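Local coordinates for protein isomaltodextranase (Arthrobacter globiformis, PDB 5AWO) that hydrolyses (1->6)-alpha-D-glucosidic linkages in polysaccharides such as dextran, releasing successive isomaltose units from the non-reducing ends of the chains, at residues S26-G37 with N306-D314. Residues are numbered along the deposited sequence; the frame is centred on the assembly and turned at random.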
ATOM      1  N   SER A  26       4.362   1.032 -12.568  1.00 16.91           N
ATOM      2  CA  SER A  26       3.438   1.331 -11.474  1.00 16.84           C
ATOM      3  C   SER A  26       2.735   2.653 -11.688  1.00 16.84           C
ATOM      4  O   SER A  26       3.230   3.523 -12.420  1.00 17.48           O
ATOM      5  CB  SER A  26       4.184   1.340 -10.142  1.00 17.00           C
ATOM      6  OG  SER A  26       4.992   2.503  -9.993  1.00 17.22           O
ATOM      7  N   ARG A  27       1.573   2.810 -11.072  1.00 16.01           N
ATOM      8  CA  ARG A  27       0.841   4.068 -11.121  1.00 16.20           C
ATOM      9  C   ARG A  27       1.654   5.216 -10.566  1.00 17.08           C
ATOM     10  O   ARG A  27       1.546   6.347 -11.045  1.00 18.43           O
ATOM     11  CB  ARG A  27      -0.483   3.928 -10.359  1.00 15.84           C
ATOM     12  CG  ARG A  27      -1.214   5.221 -10.046  1.00 16.64           C
ATOM     13  CD  ARG A  27      -2.581   4.919  -9.452  1.00 16.34           C
ATOM     14  NE  ARG A  27      -3.022   5.877  -8.467  1.00 16.44           N
ATOM     15  CZ  ARG A  27      -3.758   6.959  -8.691  1.00 15.29           C
ATOM     16  NH1 ARG A  27      -4.102   7.727  -7.699  1.00 15.52           N
ATOM     17  NH2 ARG A  27      -4.145   7.293  -9.936  1.00 16.38           N
ATOM     18  N   ASN A  28       2.455   4.952  -9.533  1.00 16.47           N
ATOM     19  CA  ASN A  28       3.472   5.915  -9.096  1.00 16.28           C
ATOM     20  C   ASN A  28       2.885   7.258  -8.721  1.00 16.45           C
ATOM     21  O   ASN A  28       3.441   8.338  -9.066  1.00 16.74           O
ATOM     22  CB  ASN A  28       4.497   6.051 -10.258  1.00 17.07           C
ATOM     23  CG  ASN A  28       5.724   6.850  -9.904  1.00 17.22           C
ATOM     24  OD1 ASN A  28       6.312   6.741  -8.823  1.00 17.63           O
ATOM     25  ND2 ASN A  28       6.160   7.663 -10.868  1.00 18.20           N
ATOM     26  N   SER A  29       1.771   7.234  -7.997  1.00 15.03           N
ATOM     27  CA  SER A  29       1.069   8.453  -7.624  1.00 15.08           C
ATOM     28  C   SER A  29       1.700   9.134  -6.397  1.00 14.95           C
ATOM     29  O   SER A  29       2.483   8.548  -5.669  1.00 15.67           O
ATOM     30  CB  SER A  29      -0.387   8.161  -7.315  1.00 15.89           C
ATOM     31  OG  SER A  29      -0.515   7.725  -5.954  1.00 15.22           O
ATOM     32  N   VAL A  30       1.285  10.380  -6.153  1.00 15.92           N
ATOM     33  CA  VAL A  30       1.709  11.107  -4.983  1.00 16.31           C
ATOM     34  C   VAL A  30       1.356  10.335  -3.697  1.00 15.60           C
ATOM     35  O   VAL A  30       2.049  10.454  -2.688  1.00 16.44           O
ATOM     36  CB  VAL A  30       1.101  12.538  -4.994  1.00 16.96           C
ATOM     37  CG1 VAL A  30      -0.418  12.533  -4.975  1.00 18.13           C
ATOM     38  CG2 VAL A  30       1.691  13.400  -3.899  1.00 17.45           C
ATOM     39  N   PHE A  31       0.273   9.556  -3.728  1.00 14.71           N
ATOM     40  CA  PHE A  31      -0.105   8.798  -2.533  1.00 15.51           C
ATOM     41  C   PHE A  31       0.932   7.750  -2.156  1.00 14.84           C
ATOM     42  O   PHE A  31       1.382   7.704  -0.995  1.00 14.55           O
ATOM     43  CB  PHE A  31      -1.459   8.133  -2.733  1.00 14.68           C
ATOM     44  CG  PHE A  31      -2.586   9.114  -2.817  1.00 14.88           C
ATOM     45  CD1 PHE A  31      -3.147   9.673  -1.675  1.00 15.60           C
ATOM     46  CD2 PHE A  31      -3.092   9.476  -4.053  1.00 15.83           C
ATOM     47  CE1 PHE A  31      -4.172  10.594  -1.773  1.00 16.88           C
ATOM     48  CE2 PHE A  31      -4.119  10.379  -4.147  1.00 17.03           C
ATOM     49  CZ  PHE A  31      -4.661  10.937  -3.013  1.00 17.19           C
ATOM     50  N   THR A  32       1.334   6.906  -3.085  1.00 14.27           N
ATOM     51  CA  THR A  32       2.303   5.885  -2.742  1.00 14.87           C
ATOM     52  C   THR A  32       3.712   6.450  -2.600  1.00 15.08           C
ATOM     53  O   THR A  32       4.555   5.870  -1.919  1.00 15.89           O
ATOM     54  CB  THR A  32       2.341   4.730  -3.743  1.00 14.84           C
ATOM     55  OG1 THR A  32       2.692   5.238  -5.041  1.00 15.62           O
ATOM     56  CG2 THR A  32       1.003   3.998  -3.793  1.00 14.37           C
ATOM     57  N   ARG A  33       3.998   7.567  -3.276  1.00 15.26           N
ATOM     58  CA  ARG A  33       5.314   8.180  -3.136  1.00 15.99           C
ATOM     59  C   ARG A  33       5.520   8.943  -1.846  1.00 15.74           C
ATOM     60  O   ARG A  33       6.654   9.102  -1.396  1.00 15.95           O
ATOM     61  CB  ARG A  33       5.542   9.111  -4.335  1.00 15.84           C
ATOM     62  CG  ARG A  33       5.605   8.380  -5.657  1.00 16.82           C
ATOM     63  CD  ARG A  33       5.578   9.333  -6.856  1.00 15.92           C
ATOM     64  NE  ARG A  33       6.722  10.244  -6.844  1.00 16.67           N
ATOM     65  CZ  ARG A  33       7.926   9.934  -7.311  1.00 16.49           C
ATOM     66  NH1 ARG A  33       8.195   8.752  -7.847  1.00 16.45           N
ATOM     67  NH2 ARG A  33       8.905  10.818  -7.193  1.00 18.55           N
ATOM     68  N   SER A  34       4.430   9.437  -1.254  1.00 16.19           N
ATOM     69  CA  SER A  34       4.523  10.341  -0.105  1.00 17.17           C
ATOM     70  C   SER A  34       4.587   9.646   1.249  1.00 17.51           C
ATOM     71  O   SER A  34       4.889  10.313   2.241  1.00 18.83           O
ATOM     72  CB  SER A  34       3.363  11.351  -0.065  1.00 18.91           C
ATOM     73  OG  SER A  34       3.387  12.189  -1.207  1.00 19.94           O
ATOM     74  N   GLY A  35       4.326   8.351   1.310  1.00 16.65           N
ATOM     75  CA  GLY A  35       4.311   7.683   2.610  1.00 18.32           C
ATOM     76  C   GLY A  35       3.460   6.448   2.651  1.00 16.58           C
ATOM     77  O   GLY A  35       3.271   5.732   1.659  1.00 16.99           O
ATOM     78  N   ALA A  36       2.911   6.257   3.853  1.00 16.16           N
ATOM     79  CA  ALA A  36       2.132   5.088   4.203  1.00 16.46           C
ATOM     80  C   ALA A  36       0.655   5.303   3.923  1.00 15.51           C
ATOM     81  O   ALA A  36       0.218   6.344   3.416  1.00 15.58           O
ATOM     82  CB  ALA A  36       2.356   4.766   5.664  1.00 16.96           C
ATOM     83  N   GLY A  37      -0.142   4.276   4.200  1.00 14.29           N
ATOM     84  CA  GLY A  37      -1.569   4.361   3.975  1.00 14.42           C
ATOM     85  C   GLY A  37      -2.250   5.417   4.838  1.00 13.73           C
ATOM     86  O   GLY A  37      -1.695   5.894   5.832  1.00 14.05           O
ATOM     87  N   ASN A 306       5.904  -3.429  -2.150  1.00 13.58           N
ATOM     88  CA  ASN A 306       5.584  -2.246  -1.351  1.00 13.83           C
ATOM     89  C   ASN A 306       6.601  -1.116  -1.547  1.00 14.93           C
ATOM     90  O   ASN A 306       7.555  -1.262  -2.313  1.00 15.75           O
ATOM     91  CB  ASN A 306       5.362  -2.598   0.116  1.00 13.93           C
ATOM     92  CG  ASN A 306       6.638  -2.807   0.905  1.00 14.46           C
ATOM     93  OD1 ASN A 306       7.741  -2.446   0.493  1.00 14.07           O
ATOM     94  ND2 ASN A 306       6.482  -3.349   2.115  1.00 16.06           N
ATOM     95  N   GLY A 307       6.352   0.018  -0.913  1.00 14.74           N
ATOM     96  CA  GLY A 307       7.302   1.134  -0.877  1.00 15.61           C
ATOM     97  C   GLY A 307       6.976   2.300  -1.789  1.00 15.65           C
ATOM     98  O   GLY A 307       6.010   2.282  -2.540  1.00 14.87           O
ATOM     99  N   ARG A 308       7.806   3.326  -1.715  1.00 15.97           N
ATOM    100  CA  ARG A 308       7.494   4.574  -2.378  1.00 15.58           C
ATOM    101  C   ARG A 308       7.367   4.389  -3.884  1.00 16.01           C
ATOM    102  O   ARG A 308       8.308   3.923  -4.544  1.00 16.29           O
ATOM    103  CB  ARG A 308       8.562   5.642  -2.077  1.00 16.23           C
ATOM    104  CG  ARG A 308       8.780   5.935  -0.594  1.00 16.65           C
ATOM    105  CD  ARG A 308       7.490   6.121   0.197  1.00 16.00           C
ATOM    106  NE  ARG A 308       7.780   6.425   1.607  1.00 15.55           N
ATOM    107  CZ  ARG A 308       7.927   7.647   2.123  1.00 16.83           C
ATOM    108  NH1 ARG A 308       7.778   8.747   1.384  1.00 16.48           N
ATOM    109  NH2 ARG A 308       8.190   7.791   3.411  1.00 16.96           N
ATOM    110  N   GLY A 309       6.188   4.748  -4.389  1.00 15.62           N
ATOM    111  CA  GLY A 309       5.836   4.672  -5.798  1.00 15.71           C
ATOM    112  C   GLY A 309       5.381   3.325  -6.302  1.00 15.42           C
ATOM    113  O   GLY A 309       4.975   3.234  -7.448  1.00 15.58           O
ATOM    114  N   GLN A 310       5.414   2.298  -5.440  1.00 14.83           N
ATOM    115  CA  GLN A 310       4.919   0.959  -5.782  1.00 14.47           C
ATOM    116  C   GLN A 310       3.492   0.835  -5.210  1.00 13.97           C
ATOM    117  O   GLN A 310       2.685   1.695  -5.488  1.00 15.51           O
ATOM    118  CB  GLN A 310       5.911  -0.115  -5.309  1.00 15.46           C
ATOM    119  CG  GLN A 310       7.320   0.086  -5.869  1.00 15.58           C
ATOM    120  CD  GLN A 310       7.346   0.084  -7.397  1.00 16.36           C
ATOM    121  OE1 GLN A 310       6.753  -0.804  -8.039  1.00 16.03           O
ATOM    122  NE2 GLN A 310       8.042   1.073  -7.976  1.00 16.40           N
ATOM    123  N   LEU A 311       3.208  -0.154  -4.356  1.00 14.47           N
ATOM    124  CA  LEU A 311       1.881  -0.272  -3.768  1.00 13.98           C
ATOM    125  C   LEU A 311       1.942  -0.085  -2.247  1.00 13.22           C
ATOM    126  O   LEU A 311       2.933  -0.460  -1.586  1.00 13.84           O
ATOM    127  CB  LEU A 311       1.281  -1.633  -4.070  1.00 14.52           C
ATOM    128  CG  LEU A 311       0.682  -1.788  -5.466  1.00 14.30           C
ATOM    129  CD1 LEU A 311       0.460  -3.243  -5.779  1.00 14.71           C
ATOM    130  CD2 LEU A 311      -0.604  -0.985  -5.582  1.00 14.83           C
ATOM    131  N   ILE A 312       0.884   0.484  -1.708  1.00 13.22           N
ATOM    132  CA  ILE A 312       0.600   0.403  -0.275  1.00 12.96           C
ATOM    133  C   ILE A 312      -0.201  -0.875   0.000  1.00 13.04           C
ATOM    134  O   ILE A 312      -1.214  -1.138  -0.649  1.00 13.33           O
ATOM    135  CB  ILE A 312      -0.140   1.660   0.220  1.00 12.56           C
ATOM    136  CG1 ILE A 312       0.780   2.880   0.170  1.00 13.59           C
ATOM    137  CG2 ILE A 312      -0.651   1.472   1.650  1.00 13.40           C
ATOM    138  CD1 ILE A 312       0.103   4.205   0.220  1.00 14.18           C
ATOM    139  N   LEU A 313       0.297  -1.711   0.902  1.00 12.95           N
ATOM    140  CA  LEU A 313      -0.402  -2.945   1.265  1.00 12.64           C
ATOM    141  C   LEU A 313      -1.467  -2.683   2.320  1.00 12.42           C
ATOM    142  O   LEU A 313      -1.226  -2.004   3.304  1.00 12.63           O
ATOM    143  CB  LEU A 313       0.606  -3.997   1.732  1.00 12.49           C
ATOM    144  CG  LEU A 313       1.792  -4.253   0.813  1.00 13.39           C
ATOM    145  CD1 LEU A 313       2.645  -5.400   1.333  1.00 14.11           C
ATOM    146  CD2 LEU A 313       1.377  -4.523  -0.629  1.00 13.19           C
ATOM    147  N   ASP A 314      -2.650  -3.227   2.069  1.00 11.52           N
ATOM    148  CA  ASP A 314      -3.843  -2.956   2.851  1.00 11.79           C
ATOM    149  C   ASP A 314      -4.228  -4.180   3.654  1.00 11.87           C
ATOM    150  O   ASP A 314      -4.653  -5.167   3.085  1.00 11.51           O
ATOM    151  CB  ASP A 314      -4.951  -2.521   1.877  1.00 12.05           C
ATOM    152  CG  ASP A 314      -6.314  -2.281   2.522  1.00 12.63           C
ATOM    153  OD1 ASP A 314      -6.451  -2.310   3.748  1.00 12.53           O
ATOM    154  OD2 ASP A 314      -7.274  -2.050   1.732  1.00 13.31           O
TER
HETATM  155  O   HOH W   1       7.648   2.593 -10.624  1.00 17.79           O
HETATM  156  O   HOH W   2       1.598   2.373  -7.925  1.00 15.93           O
HETATM  157  O   HOH W   3       7.736  10.687   3.578  1.00 18.09           O
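Gly309, inside the type II turn Gly307-Gln310 that leads into barrel strand 312-314, lies against Thr32 of the short helix 30-34, just before the first strand of the glycoside hydrolase family 27 TIM barrel. Three direct hydrogen bonds join the segments. Gly309 N donates to Thr32 O (3.2 Å, N-H...O 161°), but it sits above the carbonyl plane rather than on a lone pair; Arg308 CA supplies a CH...O contact to the same oxygen. Ser26 OG donates to Gly309 O at 2.6 Å, and water 1 extends this link to Gln310 NE2. Bent at chi2 (-46°), the Arg308 chain folds back to the helix end: NH1 reaches Arg33 O at 3.0 Å, with that oxygen at the guanidinium edge, while Gly35 CA lies 3.6 Å above the centre of one face. NH2 bonds to Gly371 O. A leucine in place of Arg308 would probably leave Arg33 O and Gly371 O without these donors. Gly309 has positive phi (82°), and a CB there would clash with Asn28 OD1, which receives Arg33 NH1 on an in-plane lone pair; Arg33 NE donates to Ala551 O and NH2 forms a salt bridge with Glu549. Just ahead of the helix, Arg27 NE forms a salt bridge and Ser29 OG a hydrogen bond with OD1 of Asp262, the probable proton donor. Ile312 makes the main van der Waals contact: its CD1 packs 4.1 Å from Thr32 CG2 and also meets Gly35 O and Ala36 O, while its other branch, CG2, rests 3.8 Å from Gly37 CA.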